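Local coordinates for uncharacterized protein (Dyadobacter fermentans, PDB 3MFN), which is of unknown function but folds as a mostly helical protein of the DUF5618 family and is found here as a two-chain assembly, at residues Gly58-Ala69 and Met124-Val135. Residues are numbered along the deposited sequence; the frame is centred on the assembly and turned at random.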
# COMPACT_ATOMS: atom_id res chain seq x y z
N GLY A 58 -1.30 -10.37 -12.16
CA GLY A 58 -0.65 -9.79 -11.01
C GLY A 58 -1.61 -9.14 -9.98
O GLY A 58 -1.14 -8.52 -9.04
N PHE A 59 -2.93 -9.26 -10.17
CA PHE A 59 -3.88 -8.78 -9.17
C PHE A 59 -4.84 -9.87 -8.73
O PHE A 59 -5.35 -10.62 -9.56
CB PHE A 59 -4.65 -7.60 -9.73
CG PHE A 59 -3.75 -6.48 -10.11
CD1 PHE A 59 -3.33 -5.55 -9.18
CD2 PHE A 59 -3.26 -6.39 -11.38
CE1 PHE A 59 -2.45 -4.54 -9.54
CE2 PHE A 59 -2.39 -5.37 -11.73
CZ PHE A 59 -1.98 -4.47 -10.78
N TYR A 60 -5.04 -9.97 -7.42
CA TYR A 60 -6.02 -10.88 -6.82
C TYR A 60 -7.37 -10.32 -7.14
O TYR A 60 -7.60 -9.17 -6.88
CB TYR A 60 -5.77 -11.01 -5.32
CG TYR A 60 -4.47 -11.70 -5.00
CD1 TYR A 60 -4.26 -13.01 -5.31
CD2 TYR A 60 -3.43 -11.02 -4.43
CE1 TYR A 60 -3.05 -13.63 -5.04
CE2 TYR A 60 -2.26 -11.62 -4.19
CZ TYR A 60 -2.05 -12.91 -4.48
OH TYR A 60 -0.83 -13.52 -4.17
N GLN A 61 -8.24 -11.09 -7.80
CA GLN A 61 -9.53 -10.54 -8.30
C GLN A 61 -10.68 -10.67 -7.30
O GLN A 61 -11.71 -10.04 -7.45
CB GLN A 61 -9.98 -11.25 -9.60
CG GLN A 61 -8.98 -11.16 -10.74
CD GLN A 61 -8.79 -9.71 -11.22
OE1 GLN A 61 -9.75 -8.99 -11.45
NE2 GLN A 61 -7.54 -9.31 -11.41
N ASP A 62 -10.57 -11.59 -6.35
CA ASP A 62 -11.68 -11.76 -5.44
C ASP A 62 -11.45 -11.02 -4.11
O ASP A 62 -10.74 -11.53 -3.24
CB ASP A 62 -11.94 -13.24 -5.23
CG ASP A 62 -13.26 -13.50 -4.48
OD1 ASP A 62 -13.75 -12.58 -3.80
OD2 ASP A 62 -13.81 -14.59 -4.60
N SER A 63 -12.04 -9.82 -3.97
CA SER A 63 -11.83 -8.95 -2.81
C SER A 63 -12.17 -9.57 -1.49
O SER A 63 -11.55 -9.29 -0.46
CB SER A 63 -12.65 -7.63 -2.96
OG SER A 63 -12.16 -6.89 -4.02
N LYS A 64 -13.15 -10.44 -1.49
CA LYS A 64 -13.59 -11.13 -0.29
C LYS A 64 -12.40 -11.85 0.36
O LYS A 64 -12.21 -11.83 1.59
CB LYS A 64 -14.68 -12.09 -0.75
CG LYS A 64 -15.31 -12.99 0.26
CD LYS A 64 -16.21 -14.06 -0.46
CE LYS A 64 -17.27 -13.50 -1.45
NZ LYS A 64 -17.00 -13.72 -2.92
N TYR A 65 -11.61 -12.51 -0.48
CA TYR A 65 -10.49 -13.31 0.01
C TYR A 65 -9.27 -12.50 0.21
O TYR A 65 -8.46 -12.79 1.10
CB TYR A 65 -10.26 -14.49 -0.93
CG TYR A 65 -11.36 -15.53 -0.80
CD1 TYR A 65 -11.38 -16.37 0.28
CD2 TYR A 65 -12.38 -15.63 -1.74
CE1 TYR A 65 -12.37 -17.31 0.43
CE2 TYR A 65 -13.40 -16.57 -1.60
CZ TYR A 65 -13.36 -17.40 -0.52
OH TYR A 65 -14.28 -18.35 -0.30
N VAL A 66 -9.13 -11.42 -0.54
CA VAL A 66 -8.10 -10.44 -0.24
C VAL A 66 -8.29 -9.82 1.14
O VAL A 66 -7.36 -9.73 1.96
CB VAL A 66 -8.02 -9.32 -1.27
CG1 VAL A 66 -6.95 -8.37 -0.76
CG2 VAL A 66 -7.65 -9.88 -2.64
N LYS A 67 -9.51 -9.47 1.44
CA LYS A 67 -9.87 -8.99 2.79
C LYS A 67 -9.56 -9.99 3.93
O LYS A 67 -8.93 -9.65 4.93
CB LYS A 67 -11.32 -8.55 2.84
CG LYS A 67 -11.60 -7.29 2.06
CD LYS A 67 -13.08 -7.06 1.87
CE LYS A 67 -13.36 -5.79 1.09
NZ LYS A 67 -14.80 -5.65 0.70
N MSE A 68 -9.93 -11.24 3.71
CA MSE A 68 -9.76 -12.33 4.66
C MSE A 68 -8.32 -12.63 4.89
O MSE A 68 -7.88 -12.76 6.06
CB MSE A 68 -10.47 -13.60 4.00
CG MSE A 68 -10.69 -14.65 4.95
SE MSE A 68 -11.52 -16.21 4.22
CE MSE A 68 -13.09 -15.52 3.40
N ALA A 69 -7.56 -12.67 3.79
CA ALA A 69 -6.13 -12.87 3.87
C ALA A 69 -5.45 -11.75 4.56
O ALA A 69 -4.57 -11.96 5.38
CB ALA A 69 -5.48 -13.10 2.49
N MSE A 124 -5.51 -4.22 2.10
CA MSE A 124 -6.06 -5.59 1.89
C MSE A 124 -7.27 -5.78 2.79
O MSE A 124 -8.37 -5.93 2.32
CB MSE A 124 -5.01 -6.65 2.25
CG MSE A 124 -3.88 -6.69 1.29
SE MSE A 124 -2.59 -7.99 1.85
CE MSE A 124 -3.56 -9.53 1.23
N ALA A 125 -7.09 -5.76 4.12
CA ALA A 125 -8.24 -6.24 4.99
C ALA A 125 -9.51 -5.43 4.84
O ALA A 125 -10.61 -5.97 4.89
CB ALA A 125 -7.83 -6.35 6.51
N TYR A 126 -9.36 -4.13 4.78
CA TYR A 126 -10.47 -3.21 4.69
C TYR A 126 -10.92 -2.92 3.30
O TYR A 126 -12.12 -2.99 3.03
CB TYR A 126 -10.11 -1.89 5.37
CG TYR A 126 -11.27 -1.18 5.94
CD1 TYR A 126 -11.92 -1.67 7.08
CD2 TYR A 126 -11.75 0.00 5.36
CE1 TYR A 126 -13.01 -0.98 7.66
CE2 TYR A 126 -12.83 0.70 5.92
CZ TYR A 126 -13.47 0.19 7.08
OH TYR A 126 -14.53 0.85 7.69
N ASP A 127 -9.99 -2.57 2.39
CA ASP A 127 -10.39 -2.19 1.01
C ASP A 127 -10.38 -3.32 0.02
O ASP A 127 -10.90 -3.19 -1.08
CB ASP A 127 -9.46 -1.13 0.46
CG ASP A 127 -9.66 0.24 1.13
OD1 ASP A 127 -10.51 0.32 2.05
OD2 ASP A 127 -8.97 1.21 0.70
N GLY A 128 -9.74 -4.42 0.36
CA GLY A 128 -9.78 -5.59 -0.52
C GLY A 128 -8.98 -5.47 -1.77
O GLY A 128 -9.29 -6.09 -2.75
N VAL A 129 -7.89 -4.70 -1.72
CA VAL A 129 -7.10 -4.49 -2.93
C VAL A 129 -5.85 -5.34 -2.84
O VAL A 129 -5.03 -5.24 -1.86
CB VAL A 129 -6.76 -2.99 -3.12
CG1 VAL A 129 -5.83 -2.82 -4.29
CG2 VAL A 129 -8.07 -2.12 -3.34
N GLY A 130 -5.65 -6.20 -3.84
CA GLY A 130 -4.52 -7.13 -3.77
C GLY A 130 -3.61 -7.07 -4.97
O GLY A 130 -3.78 -7.83 -5.92
N ASP A 131 -2.63 -6.18 -4.91
CA ASP A 131 -1.60 -6.06 -5.93
C ASP A 131 -0.53 -7.01 -5.51
O ASP A 131 0.15 -6.75 -4.52
CB ASP A 131 -1.18 -4.56 -5.97
CG ASP A 131 -0.04 -4.27 -6.94
OD1 ASP A 131 0.87 -5.12 -7.08
OD2 ASP A 131 0.00 -3.12 -7.47
N ALA A 132 -0.38 -8.14 -6.24
CA ALA A 132 0.35 -9.28 -5.71
C ALA A 132 1.77 -8.93 -5.34
O ALA A 132 2.27 -9.36 -4.33
CB ALA A 132 0.30 -10.49 -6.69
N GLU A 133 2.44 -8.11 -6.15
CA GLU A 133 3.82 -7.67 -5.86
C GLU A 133 3.83 -6.86 -4.57
O GLU A 133 4.72 -6.96 -3.76
CB GLU A 133 4.39 -6.75 -6.97
CG GLU A 133 5.33 -7.35 -8.04
CD GLU A 133 6.11 -6.24 -8.85
OE1 GLU A 133 7.37 -6.15 -8.75
OE2 GLU A 133 5.45 -5.43 -9.55
N VAL A 134 2.88 -5.96 -4.44
CA VAL A 134 2.81 -5.15 -3.21
C VAL A 134 2.45 -6.05 -1.98
O VAL A 134 3.06 -5.95 -0.93
CB VAL A 134 1.78 -4.04 -3.36
CG1 VAL A 134 1.66 -3.19 -2.06
CG2 VAL A 134 2.16 -3.16 -4.53
N VAL A 135 1.48 -6.93 -2.15
CA VAL A 135 1.12 -7.91 -1.10
C VAL A 135 2.35 -8.68 -0.60
O VAL A 135 2.59 -8.79 0.61
CB VAL A 135 0.02 -8.90 -1.59
CG1 VAL A 135 -0.17 -10.09 -0.56
CG2 VAL A 135 -1.37 -8.16 -1.88
O HOH W 1 1.31 -7.47 -8.96
O HOH W 2 -6.93 -6.51 -6.22
O HOH W 3 1.12 -12.13 -3.25
O HOH W 4 -14.17 -2.53 0.38
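F59 and D131 form a single antiparallel beta bridge, a non-hydrogen-bonded pair flanked by two backbone bonds. A132 N donates to G58 O at 2.9 Å, and Y60 N donates to G130 O, also at 2.9 Å and in the carbonyl plane. Waters extend the bridge. One links G58 O, D131 OD1 and E133 N; another joins Y60 O to G130 N. D131 is the N-cap of helix 132-153, through a weak bond from V134 N to OD1. Its OD2 lies 3.5 Å from F59 CE1, with carboxylate and ring planes 68° apart. The same oxygen forms a salt bridge with R141 and a hydrogen bond with S115, both of the second subunit.

The Y60 ring meets the start of helix 132-153 obliquely, with CE2 3.8 Å from A132 CB. Its hydroxyl reaches A132 O through a water. V66 CG1, anti to its backbone N (chi1 177°), lies 3.7 Å from G128 C. CG1 also touches M124 CB. K67 lays its extended chain across the backbone of 124-128, with CG 3.3 Å from A125 O. G128, at positive phi, is the first residue to leave the helical backbone angles, and its CA packs against K67 CG.

The linker between helices 107-126 and 132-153 runs along strand 59-60 and the first turns of helix 63-85. L49 of helix 34-52 covers Y60, A69 and V135, and strand 55-56 pairs with 59-60.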